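Local coordinates for beta-1,4-galactanase (Thielavia heterothallica, PDB 1HJS), which hydrolyses the beta-1,4-galactosidic linkages of type I arabinogalactans, as a family 53 glycoside hydrolase of clan GH-A, at residues V12-R17 against D54-L59; G139-T144 against A154-S159; W162-S167 against P171-M176; D207-S212 against D231-T236; V244-P249 against T274-N279. All blocks are in the same frame, centred on the assembly; numbering follows the deposited sequence.

Following the chain from the N terminus, contact 1 closes a loop that runs through helix 32-38 and strand 43-48, bringing helix 12-17 against the turn before helix 59-71. Contact 2 makes a much shorter closure, laying the 139-140 hairpin on helix 150-165. Contact 3 uses the end of that same helix, where the chain turns back into strand 174-179. Contact 4 seats helix 223-237 on strand 208-212, and contact 5 ties the run beyond strand 240-245 to helix 270-285. All five follow in series, none enclosing or crossing another. Contacts 3, 4 and 5 meet in the closed parallel barrel, where Val211 O lies 2.9 Å from Val244 N.

Contact 1: residues V12-R17 against D54-L59; sequences VVVEER and DGNYNL
The guanidinium of Arg17 and the amide of Asn56 lie with their planes 48° apart and are joined through a water. Water 1 sits at the edge of the guanidinium, in its plane, accepting from Arg17 NH1 at 2.6 Å and donating to Asn56 OD1 at 2.6 Å. One face of the guanidinium rests on Val13 CG1, 3.2 Å above the plane and toward its rim. The Tyr57 ring carries Asn56 CB over one face, while Val14 CG2 comes to it obliquely, 3.8 Å from Tyr57 OH. That hydroxyl is hydrogen-bonded to Arg47, which also makes a cation-pi contact with the ring.

Val14 CG2 is the apolar centre, set 3.3 Å from Asn56 OD1. With CG1 anti to the backbone N (chi1 170°), the other methyl is left to reach both Asn56 and Tyr57, and a short branched residue suits this place between helix 12-17 and the loop. The loop itself is a type II beta turn from Gly55 to Asn58, with Asn58 as the N-cap of helix 59-71. An Asx turn leads into it: Asp54 OD1 accepts from Asn56 N at 2.9 Å. Gly55 takes a positive phi with ease; Tyr57, third in the turn, does so less readily (73°). The contact thus fastens the first short helix to the loop that follows the second barrel strand.

Chemically it is a mixed seam, one valine methyl beside a water-mediated link between a charged and a neutral group. The positive charge of Arg17 probably polarises the water and strengthens its donation to Asn56 OD1.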
# COMPACT_ATOMS: atom_id res chain seq x y z
N VAL A 12 12.43 -0.64 -6.59
CA VAL A 12 13.87 -0.48 -6.34
C VAL A 12 14.81 -1.30 -7.23
O VAL A 12 15.67 -0.73 -7.90
CB VAL A 12 14.22 -0.72 -4.85
CG1 VAL A 12 13.84 -2.13 -4.43
CG2 VAL A 12 15.72 -0.46 -4.63
N VAL A 13 14.65 -2.62 -7.26
CA VAL A 13 15.52 -3.46 -8.07
C VAL A 13 15.29 -3.24 -9.57
O VAL A 13 16.22 -3.30 -10.37
CB VAL A 13 15.35 -4.96 -7.72
CG1 VAL A 13 15.97 -5.84 -8.80
CG2 VAL A 13 16.02 -5.25 -6.38
N VAL A 14 14.04 -2.98 -9.95
CA VAL A 14 13.75 -2.73 -11.36
C VAL A 14 14.54 -1.51 -11.81
O VAL A 14 15.14 -1.50 -12.88
CB VAL A 14 12.23 -2.47 -11.57
CG1 VAL A 14 11.99 -1.97 -13.00
CG2 VAL A 14 11.45 -3.76 -11.34
N GLU A 15 14.56 -0.48 -10.96
CA GLU A 15 15.29 0.75 -11.27
C GLU A 15 16.80 0.59 -11.22
O GLU A 15 17.51 1.12 -12.07
CB GLU A 15 14.85 1.87 -10.33
CG GLU A 15 13.48 2.43 -10.64
CD GLU A 15 13.44 3.23 -11.94
OE1 GLU A 15 13.88 2.71 -12.98
OE2 GLU A 15 12.97 4.39 -11.91
N GLU A 16 17.30 -0.15 -10.24
CA GLU A 16 18.74 -0.36 -10.14
C GLU A 16 19.21 -1.11 -11.38
O GLU A 16 20.27 -0.81 -11.93
CB GLU A 16 19.08 -1.15 -8.87
CG GLU A 16 18.68 -0.43 -7.60
CD GLU A 16 18.93 -1.24 -6.34
OE1 GLU A 16 18.93 -2.48 -6.41
OE2 GLU A 16 19.11 -0.62 -5.27
N ARG A 17 18.41 -2.08 -11.83
CA ARG A 17 18.76 -2.85 -13.02
C ARG A 17 18.69 -1.98 -14.27
O ARG A 17 19.28 -2.30 -15.30
CB ARG A 17 17.83 -4.05 -13.19
CG ARG A 17 18.07 -5.16 -12.18
CD ARG A 17 17.04 -6.25 -12.34
NE ARG A 17 17.25 -7.33 -11.39
CZ ARG A 17 16.36 -8.29 -11.14
NH1 ARG A 17 15.19 -8.29 -11.76
NH2 ARG A 17 16.65 -9.23 -10.26
N ASP A 54 7.84 -11.80 -16.19
CA ASP A 54 9.22 -11.33 -16.08
C ASP A 54 9.80 -11.42 -14.67
O ASP A 54 10.92 -10.97 -14.42
CB ASP A 54 9.35 -9.89 -16.59
CG ASP A 54 8.48 -8.92 -15.82
OD1 ASP A 54 8.27 -9.14 -14.61
OD2 ASP A 54 8.04 -7.92 -16.42
N GLY A 55 9.03 -11.98 -13.74
CA GLY A 55 9.50 -12.14 -12.38
C GLY A 55 9.47 -10.93 -11.46
O GLY A 55 9.59 -11.08 -10.24
N ASN A 56 9.34 -9.73 -12.01
CA ASN A 56 9.30 -8.54 -11.17
C ASN A 56 8.14 -8.60 -10.19
O ASN A 56 7.01 -8.88 -10.58
CB ASN A 56 9.18 -7.27 -12.03
CG ASN A 56 10.41 -7.03 -12.88
OD1 ASN A 56 11.53 -6.93 -12.37
ND2 ASN A 56 10.22 -6.95 -14.19
N TYR A 57 8.45 -8.34 -8.92
CA TYR A 57 7.46 -8.34 -7.85
C TYR A 57 6.97 -9.73 -7.43
O TYR A 57 6.00 -9.84 -6.69
CB TYR A 57 6.27 -7.46 -8.22
CG TYR A 57 6.67 -6.14 -8.84
CD1 TYR A 57 7.64 -5.34 -8.25
CD2 TYR A 57 6.11 -5.72 -10.05
CE1 TYR A 57 8.06 -4.14 -8.84
CE2 TYR A 57 6.52 -4.53 -10.65
CZ TYR A 57 7.49 -3.75 -10.05
OH TYR A 57 7.90 -2.59 -10.67
N ASN A 58 7.63 -10.79 -7.89
CA ASN A 58 7.20 -12.12 -7.46
C ASN A 58 7.79 -12.33 -6.07
O ASN A 58 8.51 -11.47 -5.58
CB ASN A 58 7.63 -13.22 -8.47
CG ASN A 58 9.14 -13.46 -8.54
OD1 ASN A 58 9.60 -14.21 -9.41
ND2 ASN A 58 9.89 -12.85 -7.65
N LEU A 59 7.50 -13.46 -5.43
CA LEU A 59 7.99 -13.68 -4.07
C LEU A 59 9.51 -13.62 -3.91
O LEU A 59 10.01 -13.05 -2.94
CB LEU A 59 7.45 -15.00 -3.52
CG LEU A 59 7.57 -15.17 -2.00
CD1 LEU A 59 6.90 -13.99 -1.28
CD2 LEU A 59 6.92 -16.48 -1.57
O HOH W 1 13.97 -6.47 -13.24

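Contact 2: residues G139-T144 against A154-S159; sequences GLLWPT and ARLLHS
Leu140 lays its CD2 methyl against CD1 of Leu156, 4.2 Å away, the two side chains lying alongside and pointing opposite ways. Its CG stands between the backbone N and the carbonyl carbon (chi1 71°), a crowded position, from which the two methyls spread over the helix. The second of them, Leu140 CD1, reaches Leu157 CD2 at 4.3 Å. Leu141 CD1 also comes to 4.2 Å from Leu156 CD1, which therefore meets a methyl of each of the two successive leucines.

Neighbours in an extended strand normally face opposite ways. Here the chain leaves the strand at Leu141, whose backbone turns to a positive phi (41°), and both side chains can point at helix 150-165. The strand, weakly bonded at 139-140, pairs antiparallel with 145-146 in the excursion that follows the fourth strand of the TIM barrel. Glu135, probably the proton donor, lies on the same excursion, its side chain about 9 Å from that of Leu140. Leucine suits such a seam because its branched end lets one residue touch two partners, as Leu140 does with CD1 and CD2. Leu156 packs further on Ser106 of helix 102-122, and Leu141 on Pro95.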
# COMPACT_ATOMS: atom_id res chain seq x y z
N GLY A 139 -13.85 -6.00 -5.02
CA GLY A 139 -13.58 -7.41 -4.80
C GLY A 139 -12.19 -7.82 -5.23
O GLY A 139 -11.30 -6.98 -5.43
N LEU A 140 -11.99 -9.13 -5.37
CA LEU A 140 -10.71 -9.68 -5.78
C LEU A 140 -10.94 -10.98 -6.52
O LEU A 140 -12.06 -11.49 -6.54
CB LEU A 140 -9.83 -9.96 -4.55
CG LEU A 140 -10.28 -11.13 -3.67
CD1 LEU A 140 -9.14 -11.51 -2.72
CD2 LEU A 140 -11.53 -10.76 -2.89
N LEU A 141 -9.89 -11.52 -7.13
CA LEU A 141 -9.97 -12.78 -7.85
C LEU A 141 -11.26 -12.88 -8.66
O LEU A 141 -12.09 -13.76 -8.43
CB LEU A 141 -9.89 -13.94 -6.84
CG LEU A 141 -8.58 -13.94 -6.02
CD1 LEU A 141 -8.71 -14.82 -4.79
CD2 LEU A 141 -7.45 -14.42 -6.91
N TRP A 142 -11.41 -11.97 -9.62
CA TRP A 142 -12.60 -11.92 -10.46
C TRP A 142 -12.73 -13.12 -11.39
O TRP A 142 -11.72 -13.69 -11.82
CB TRP A 142 -12.58 -10.65 -11.32
CG TRP A 142 -12.69 -9.39 -10.55
CD1 TRP A 142 -12.91 -9.25 -9.21
CD2 TRP A 142 -12.62 -8.06 -11.09
NE1 TRP A 142 -12.99 -7.91 -8.88
CE2 TRP A 142 -12.82 -7.16 -10.01
CE3 TRP A 142 -12.42 -7.55 -12.37
CZ2 TRP A 142 -12.82 -5.78 -10.19
CZ3 TRP A 142 -12.42 -6.16 -12.55
CH2 TRP A 142 -12.62 -5.30 -11.46
N PRO A 143 -13.97 -13.51 -11.72
CA PRO A 143 -15.22 -12.89 -11.28
C PRO A 143 -15.72 -13.50 -9.98
O PRO A 143 -16.72 -13.05 -9.42
CB PRO A 143 -16.20 -13.17 -12.42
CG PRO A 143 -15.44 -14.05 -13.42
CD PRO A 143 -14.24 -14.58 -12.70
N THR A 144 -15.03 -14.54 -9.52
CA THR A 144 -15.43 -15.24 -8.30
C THR A 144 -15.59 -14.31 -7.10
O THR A 144 -16.58 -14.41 -6.37
CB THR A 144 -14.42 -16.35 -7.96
OG1 THR A 144 -14.14 -17.11 -9.14
CG2 THR A 144 -15.00 -17.28 -6.89
N ALA A 154 -16.15 -12.49 1.36
CA ALA A 154 -15.93 -12.75 2.78
C ALA A 154 -15.22 -14.09 2.96
O ALA A 154 -14.30 -14.20 3.77
CB ALA A 154 -17.26 -12.75 3.53
N ARG A 155 -15.65 -15.09 2.21
CA ARG A 155 -15.06 -16.42 2.29
C ARG A 155 -13.60 -16.41 1.86
O ARG A 155 -12.74 -17.01 2.51
CB ARG A 155 -15.86 -17.39 1.42
CG ARG A 155 -15.27 -18.78 1.35
CD ARG A 155 -16.23 -19.80 1.92
NE ARG A 155 -16.25 -21.01 1.10
CZ ARG A 155 -17.23 -21.34 0.27
NH1 ARG A 155 -18.30 -20.56 0.14
NH2 ARG A 155 -17.14 -22.45 -0.45
N LEU A 156 -13.32 -15.72 0.76
CA LEU A 156 -11.95 -15.64 0.25
C LEU A 156 -11.05 -14.93 1.26
O LEU A 156 -9.95 -15.41 1.56
CB LEU A 156 -11.93 -14.91 -1.09
CG LEU A 156 -12.56 -15.66 -2.28
CD1 LEU A 156 -12.70 -14.73 -3.47
CD2 LEU A 156 -11.69 -16.87 -2.63
N LEU A 157 -11.50 -13.79 1.78
CA LEU A 157 -10.70 -13.04 2.74
C LEU A 157 -10.47 -13.84 4.02
O LEU A 157 -9.39 -13.76 4.63
CB LEU A 157 -11.36 -11.69 3.05
CG LEU A 157 -11.41 -10.73 1.85
CD1 LEU A 157 -12.13 -9.45 2.23
CD2 LEU A 157 -9.99 -10.42 1.38
N HIS A 158 -11.46 -14.63 4.42
CA HIS A 158 -11.33 -15.46 5.62
C HIS A 158 -10.21 -16.48 5.39
O HIS A 158 -9.39 -16.72 6.27
CB HIS A 158 -12.65 -16.19 5.91
CG HIS A 158 -12.59 -17.08 7.12
ND1 HIS A 158 -12.54 -16.60 8.41
CD2 HIS A 158 -12.58 -18.43 7.22
CE1 HIS A 158 -12.49 -17.61 9.25
NE2 HIS A 158 -12.52 -18.74 8.56
N SER A 159 -10.19 -17.07 4.20
CA SER A 159 -9.18 -18.05 3.84
C SER A 159 -7.79 -17.43 3.81
O SER A 159 -6.83 -18.02 4.30
CB SER A 159 -9.49 -18.68 2.49
OG SER A 159 -10.69 -19.44 2.55

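Contact 3: residues W162-S167 against P171-M176; sequences WGIKDS and PKPKIM
The turn from helix 150-165 into strand 174-179, the fifth strand of the barrel, is closed where Ile164, Lys165 and Ser167 meet Lys172, Pro173 and Ile175. Ile164 CG2 packs on Pro173 CG at 3.7 Å, and beside it Ile175 CD1 lies 4.1 Å from Ile164 CB. Lys165 runs across Ile175, its aliphatic stem lying between Ile175 CD1, 3.9 Å from Lys165 CE, and the centre of the Trp162 ring, covered by Lys165 CD.

Lys172 reaches back, bent at chi2 (64°), and its NZ gives hydrogen bonds to Leu169 O and, at 2.6 Å from above the carbonyl plane, to Ser167 O. Ser167 OG donates to Ile164 O at 2.6 Å, on a lone pair in the carbonyl plane, and Ser167 N bonds to the same oxygen. With alanine in place of this serine the hydroxyl is gone; Ile164 O would probably keep just the backbone N-H of the two donors described, and the bend would be less firmly set.

Hydroxyl and amide of Ser167 thus serve Ile164 O, the ammonium the loop carbonyls; Lys172 CE passes 3.6 Å from both Ile164 O and Lys165 O, and a positive charge so near the helix's C-terminal end is probably favourable.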
# COMPACT_ATOMS: atom_id res chain seq x y z
N TRP A 162 -6.56 -16.64 7.38
CA TRP A 162 -6.10 -17.82 8.09
C TRP A 162 -4.87 -18.47 7.46
O TRP A 162 -4.20 -19.26 8.11
CB TRP A 162 -7.24 -18.82 8.26
CG TRP A 162 -8.12 -18.36 9.38
CD1 TRP A 162 -9.16 -17.48 9.30
CD2 TRP A 162 -7.92 -18.62 10.78
NE1 TRP A 162 -9.62 -17.18 10.57
CE2 TRP A 162 -8.88 -17.87 11.49
CE3 TRP A 162 -7.02 -19.42 11.49
CZ2 TRP A 162 -8.96 -17.88 12.88
CZ3 TRP A 162 -7.10 -19.44 12.88
CH2 TRP A 162 -8.07 -18.68 13.56
N GLY A 163 -4.58 -18.12 6.22
CA GLY A 163 -3.38 -18.65 5.58
C GLY A 163 -2.22 -18.01 6.32
O GLY A 163 -1.15 -18.60 6.48
N ILE A 164 -2.44 -16.79 6.80
CA ILE A 164 -1.42 -16.05 7.56
C ILE A 164 -1.38 -16.59 8.99
O ILE A 164 -0.31 -16.92 9.51
CB ILE A 164 -1.75 -14.54 7.63
CG1 ILE A 164 -1.71 -13.92 6.23
CG2 ILE A 164 -0.76 -13.84 8.55
CD1 ILE A 164 -0.36 -14.04 5.56
N LYS A 165 -2.55 -16.67 9.61
CA LYS A 165 -2.66 -17.15 10.99
C LYS A 165 -2.13 -18.57 11.20
O LYS A 165 -1.62 -18.89 12.28
CB LYS A 165 -4.12 -17.06 11.45
CG LYS A 165 -4.63 -15.62 11.57
CD LYS A 165 -6.12 -15.58 11.86
CE LYS A 165 -6.65 -14.15 11.89
NZ LYS A 165 -6.10 -13.37 13.04
N ASP A 166 -2.25 -19.43 10.19
CA ASP A 166 -1.77 -20.81 10.32
C ASP A 166 -0.31 -20.96 9.90
O ASP A 166 0.24 -22.06 9.96
CB ASP A 166 -2.62 -21.77 9.47
CG ASP A 166 -4.03 -21.94 10.02
OD1 ASP A 166 -4.27 -21.61 11.20
OD2 ASP A 166 -4.90 -22.42 9.27
N SER A 167 0.31 -19.87 9.47
CA SER A 167 1.70 -19.92 9.02
C SER A 167 2.69 -19.93 10.18
O SER A 167 2.31 -19.76 11.34
CB SER A 167 2.02 -18.72 8.12
OG SER A 167 2.15 -17.54 8.89
N PRO A 171 7.34 -13.11 14.91
CA PRO A 171 5.94 -12.81 15.24
C PRO A 171 5.02 -12.70 14.03
O PRO A 171 5.47 -12.55 12.89
CB PRO A 171 6.04 -11.50 16.01
CG PRO A 171 7.18 -10.82 15.31
CD PRO A 171 8.20 -11.94 15.17
N LYS A 172 3.72 -12.78 14.29
CA LYS A 172 2.70 -12.67 13.25
C LYS A 172 2.57 -11.21 12.81
O LYS A 172 2.81 -10.30 13.60
CB LYS A 172 1.34 -13.12 13.77
CG LYS A 172 0.81 -14.38 13.14
CD LYS A 172 1.71 -15.54 13.46
CE LYS A 172 1.24 -16.81 12.80
NZ LYS A 172 2.16 -17.90 13.22
N PRO A 173 2.19 -10.98 11.55
CA PRO A 173 2.04 -9.60 11.08
C PRO A 173 0.61 -9.15 11.36
O PRO A 173 -0.26 -9.96 11.66
CB PRO A 173 2.27 -9.74 9.58
CG PRO A 173 1.59 -11.05 9.29
CD PRO A 173 2.06 -11.94 10.44
N LYS A 174 0.39 -7.84 11.28
CA LYS A 174 -0.95 -7.31 11.45
C LYS A 174 -1.59 -7.57 10.08
O LYS A 174 -0.95 -7.36 9.04
CB LYS A 174 -0.91 -5.82 11.75
CG LYS A 174 -0.39 -5.50 13.14
CD LYS A 174 -0.31 -4.00 13.38
CE LYS A 174 0.16 -3.68 14.80
NZ LYS A 174 0.36 -2.21 14.99
N ILE A 175 -2.84 -8.04 10.07
CA ILE A 175 -3.52 -8.32 8.82
C ILE A 175 -4.35 -7.12 8.39
O ILE A 175 -5.17 -6.61 9.16
CB ILE A 175 -4.40 -9.57 8.95
CG1 ILE A 175 -3.51 -10.77 9.30
CG2 ILE A 175 -5.13 -9.83 7.64
CD1 ILE A 175 -4.28 -12.04 9.62
N MET A 176 -4.14 -6.67 7.16
CA MET A 176 -4.84 -5.50 6.65
C MET A 176 -5.71 -5.73 5.42
O MET A 176 -5.38 -6.53 4.56
CB MET A 176 -3.82 -4.41 6.32
CG MET A 176 -4.40 -3.22 5.55
SD MET A 176 -3.09 -2.14 4.94
CE MET A 176 -2.62 -1.31 6.45

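Contact 4: residues D207-S212 against D231-T236; sequences DMMGVS and DNMAKT
Met209 and Val211 are the residues of strand 208-212 that touch Met233 on helix 223-237. The segment begins just before the strand at Asp207, whose OD2 accepts from Ile175 N on the adjoining strand. Met208 turns from the helix and packs on Met176 and Lys174. Met209 points toward the helix: its CB lies 3.8 Å from Met233 CE, and its SD 3.9 Å from the same methyl. The Met209 chain runs on extended beyond CG, crossing Met233 at a slant. Gly210 has no side chain, which lets its CA come up against Val244 CG1 of the neighbouring strand, 4.0 Å away. Val211 again faces the helix and sets CG1 3.9 Å from Met233 CE. Ser212 turns back toward the catalytic side, where OG bonds to Glu135 and His178.

This is the strand-to-helix packing of a beta-alpha-beta unit, 208-212, 223-237 and 240-245, in the TIM barrel. Met233 is bent at chi3 (64°), which carries its terminal methyl to the two strand residues, while Trp185 and Gln188 of helix 185-196 touch its side chain too. On the helix, Thr236 OG1 donates to Asn232 O at 2.7 Å.

The contact is thus wholly apolar, resting on the shape and polarisability of thioether chains: one flexible methyl fits between a methionine stem and a valine branch, without any directional bond.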
# COMPACT_ATOMS: atom_id res chain seq x y z
N ASP A 207 -6.72 -6.97 11.39
CA ASP A 207 -6.34 -5.96 12.37
C ASP A 207 -6.31 -4.51 11.89
O ASP A 207 -6.42 -3.59 12.70
CB ASP A 207 -4.96 -6.32 12.91
CG ASP A 207 -4.84 -7.79 13.26
OD1 ASP A 207 -5.54 -8.22 14.20
OD2 ASP A 207 -4.06 -8.51 12.61
N MET A 208 -6.16 -4.31 10.59
CA MET A 208 -6.05 -2.96 10.06
C MET A 208 -6.88 -2.69 8.83
O MET A 208 -7.20 -3.59 8.05
CB MET A 208 -4.59 -2.67 9.70
CG MET A 208 -3.57 -2.99 10.76
SD MET A 208 -1.90 -2.65 10.11
CE MET A 208 -1.78 -0.89 10.41
N MET A 209 -7.23 -1.42 8.66
CA MET A 209 -7.97 -0.96 7.49
C MET A 209 -7.07 0.06 6.83
O MET A 209 -6.73 1.09 7.43
CB MET A 209 -9.29 -0.30 7.90
CG MET A 209 -10.27 -1.25 8.54
SD MET A 209 -11.85 -0.45 8.87
CE MET A 209 -12.89 -1.90 9.04
N GLY A 210 -6.67 -0.22 5.60
CA GLY A 210 -5.81 0.71 4.89
C GLY A 210 -6.59 1.37 3.77
O GLY A 210 -7.52 0.78 3.22
N VAL A 211 -6.23 2.60 3.43
CA VAL A 211 -6.90 3.31 2.35
C VAL A 211 -5.89 4.03 1.48
O VAL A 211 -4.83 4.44 1.96
CB VAL A 211 -7.89 4.38 2.88
CG1 VAL A 211 -8.94 3.72 3.77
CG2 VAL A 211 -7.13 5.46 3.65
N SER A 212 -6.21 4.17 0.20
CA SER A 212 -5.36 4.91 -0.71
C SER A 212 -5.94 6.33 -0.65
O SER A 212 -7.14 6.50 -0.45
CB SER A 212 -5.48 4.38 -2.14
OG SER A 212 -5.03 3.04 -2.25
N ASP A 231 -12.44 8.96 10.55
CA ASP A 231 -13.08 9.04 11.87
C ASP A 231 -14.26 8.07 11.94
O ASP A 231 -14.44 7.37 12.93
CB ASP A 231 -13.59 10.46 12.14
CG ASP A 231 -12.56 11.35 12.85
OD1 ASP A 231 -11.45 10.88 13.17
OD2 ASP A 231 -12.88 12.53 13.09
N ASN A 232 -15.06 8.04 10.88
CA ASN A 232 -16.22 7.16 10.84
C ASN A 232 -15.82 5.69 10.84
O ASN A 232 -16.46 4.86 11.50
CB ASN A 232 -17.08 7.46 9.60
CG ASN A 232 -17.77 8.81 9.70
OD1 ASN A 232 -17.85 9.40 10.77
ND2 ASN A 232 -18.27 9.30 8.57
N MET A 233 -14.77 5.36 10.09
CA MET A 233 -14.29 3.99 10.03
C MET A 233 -13.79 3.56 11.41
O MET A 233 -14.05 2.44 11.86
CB MET A 233 -13.14 3.87 9.03
CG MET A 233 -13.55 4.12 7.59
SD MET A 233 -12.13 4.30 6.48
CE MET A 233 -11.38 2.66 6.62
N ALA A 234 -13.08 4.46 12.07
CA ALA A 234 -12.52 4.19 13.39
C ALA A 234 -13.57 3.93 14.46
O ALA A 234 -13.48 2.97 15.22
CB ALA A 234 -11.63 5.35 13.83
N LYS A 235 -14.59 4.77 14.52
CA LYS A 235 -15.59 4.56 15.54
C LYS A 235 -16.55 3.42 15.23
O LYS A 235 -17.18 2.88 16.14
CB LYS A 235 -16.36 5.85 15.80
CG LYS A 235 -17.53 6.03 14.91
CD LYS A 235 -18.71 6.52 15.72
CE LYS A 235 -18.85 8.02 15.64
NZ LYS A 235 -20.15 8.49 16.19
N THR A 236 -16.66 3.04 13.96
CA THR A 236 -17.56 1.95 13.60
C THR A 236 -16.95 0.57 13.87
O THR A 236 -17.60 -0.29 14.45
CB THR A 236 -17.97 1.98 12.11
OG1 THR A 236 -18.60 3.23 11.80
CG2 THR A 236 -18.96 0.86 11.80

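Contact 5: residues V244-P249 against T274-N279; sequences VETNWP and TTFITN
Segment 244-249 leaves the seventh barrel strand, extended from Glu245 to Trp248, and passes across the side of helix 270-285 with Trp248 CA 6.8 Å from Phe276 CA. The fold is the TIM barrel of clan GH-A, in which the nucleophile stands at the end of this strand; here it is probably Glu245, whose carboxylate is bound by Arg45 and Tyr214.

Trp248 and Phe276 form an offset stack, the six-membered ring of the indole and the phenyl ring having centroids 4.7 Å apart and planes at 29°. Trp248 CE3 lies over one face of the phenyl ring, 3.3 Å from Phe276 CD1. Both residues have CG anti to the backbone N (chi1 -176° in Trp248), which sends the rings outward from chain and helix into the same space. Trp248 NE1 is bonded to Pro267 O, which helps to set the rotation of the indole. At the phenyl edge, near its plane, comes Thr246 OG1, 3.3 Å from Phe276 CE2; its hydroxyl bonds to Phe213 O. Close by lies Asn247 O, 3.4 Å from Phe276 CE2, a buried carbonyl with no polar partner in the model.

A large flat residue suits this place because it can offer a face to Trp248 and an edge to Thr246 at once. Replacing the phenylalanine by alanine keeps CB on the indole, but would probably leave the six-membered ring without its stacking partner and Thr246 without the ring edge beside it. On the far face of the same indole, Pro249 CD sits 3.5 Å above the Trp248 ring plane, toward the rim.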
# COMPACT_ATOMS: atom_id res chain seq x y z
N VAL A 244 -2.22 3.91 3.11
CA VAL A 244 -1.15 3.08 2.58
C VAL A 244 -0.61 3.46 1.21
O VAL A 244 0.33 2.84 0.72
CB VAL A 244 -1.59 1.60 2.59
CG1 VAL A 244 -1.98 1.20 4.00
CG2 VAL A 244 -2.78 1.39 1.66
N GLU A 245 -1.21 4.47 0.60
CA GLU A 245 -0.77 4.97 -0.70
C GLU A 245 -1.16 6.44 -0.82
O GLU A 245 -2.30 6.80 -0.55
CB GLU A 245 -1.42 4.19 -1.85
CG GLU A 245 -0.72 2.88 -2.21
CD GLU A 245 -1.24 2.29 -3.51
OE1 GLU A 245 -1.57 3.07 -4.44
OE2 GLU A 245 -1.29 1.05 -3.63
N THR A 246 -0.20 7.27 -1.20
CA THR A 246 -0.46 8.70 -1.40
C THR A 246 0.70 9.30 -2.19
O THR A 246 1.81 8.75 -2.21
CB THR A 246 -0.64 9.45 -0.06
OG1 THR A 246 -1.20 10.75 -0.31
CG2 THR A 246 0.69 9.62 0.66
N ASN A 247 0.42 10.41 -2.87
CA ASN A 247 1.39 11.11 -3.71
C ASN A 247 1.06 12.61 -3.69
O ASN A 247 -0.08 12.99 -3.40
CB ASN A 247 1.26 10.70 -5.18
CG ASN A 247 2.07 9.47 -5.56
OD1 ASN A 247 1.95 8.99 -6.69
ND2 ASN A 247 2.90 8.97 -4.65
N TRP A 248 2.06 13.43 -3.99
CA TRP A 248 1.88 14.87 -4.15
C TRP A 248 2.90 15.24 -5.22
O TRP A 248 4.08 14.88 -5.11
CB TRP A 248 2.12 15.69 -2.89
CG TRP A 248 1.82 17.13 -3.17
CD1 TRP A 248 2.71 18.11 -3.50
CD2 TRP A 248 0.52 17.73 -3.28
NE1 TRP A 248 2.05 19.28 -3.81
CE2 TRP A 248 0.70 19.07 -3.68
CE3 TRP A 248 -0.79 17.26 -3.07
CZ2 TRP A 248 -0.37 19.95 -3.88
CZ3 TRP A 248 -1.86 18.13 -3.27
CH2 TRP A 248 -1.64 19.46 -3.67
N PRO A 249 2.47 15.96 -6.26
CA PRO A 249 3.41 16.32 -7.32
C PRO A 249 4.38 17.47 -7.11
O PRO A 249 4.08 18.45 -6.41
CB PRO A 249 2.47 16.57 -8.51
CG PRO A 249 1.28 17.16 -7.87
CD PRO A 249 1.09 16.37 -6.58
N THR A 274 6.22 18.19 1.18
CA THR A 274 6.39 18.05 2.63
C THR A 274 5.14 18.53 3.36
O THR A 274 4.74 17.94 4.35
CB THR A 274 7.62 18.82 3.16
OG1 THR A 274 7.37 20.23 3.11
CG2 THR A 274 8.84 18.51 2.31
N THR A 275 4.53 19.61 2.86
CA THR A 275 3.33 20.14 3.49
C THR A 275 2.18 19.15 3.38
O THR A 275 1.51 18.86 4.37
CB THR A 275 2.91 21.48 2.86
OG1 THR A 275 3.92 22.46 3.10
CG2 THR A 275 1.59 21.96 3.45
N PHE A 276 1.95 18.64 2.17
CA PHE A 276 0.87 17.69 1.95
C PHE A 276 1.07 16.42 2.77
O PHE A 276 0.15 15.97 3.46
CB PHE A 276 0.78 17.32 0.46
CG PHE A 276 -0.32 16.33 0.16
CD1 PHE A 276 -1.65 16.74 0.12
CD2 PHE A 276 -0.02 14.99 -0.09
CE1 PHE A 276 -2.67 15.83 -0.16
CE2 PHE A 276 -1.04 14.07 -0.37
CZ PHE A 276 -2.36 14.49 -0.41
N ILE A 277 2.25 15.83 2.67
CA ILE A 277 2.55 14.61 3.41
C ILE A 277 2.38 14.81 4.91
O ILE A 277 1.78 13.97 5.58
CB ILE A 277 3.98 14.11 3.11
CG1 ILE A 277 4.10 13.74 1.63
CG2 ILE A 277 4.32 12.91 4.00
CD1 ILE A 277 5.51 13.41 1.18
N THR A 278 2.90 15.91 5.43
CA THR A 278 2.79 16.20 6.86
C THR A 278 1.32 16.37 7.26
O THR A 278 0.90 15.91 8.32
CB THR A 278 3.59 17.47 7.22
OG1 THR A 278 4.98 17.28 6.89
CG2 THR A 278 3.48 17.76 8.71
N ASN A 279 0.55 17.02 6.40
CA ASN A 279 -0.87 17.23 6.69
C ASN A 279 -1.64 15.91 6.69
O ASN A 279 -2.44 15.66 7.58
CB ASN A 279 -1.49 18.21 5.69
CG ASN A 279 -1.07 19.64 5.95
OD1 ASN A 279 -0.39 19.93 6.94
ND2 ASN A 279 -1.48 20.55 5.07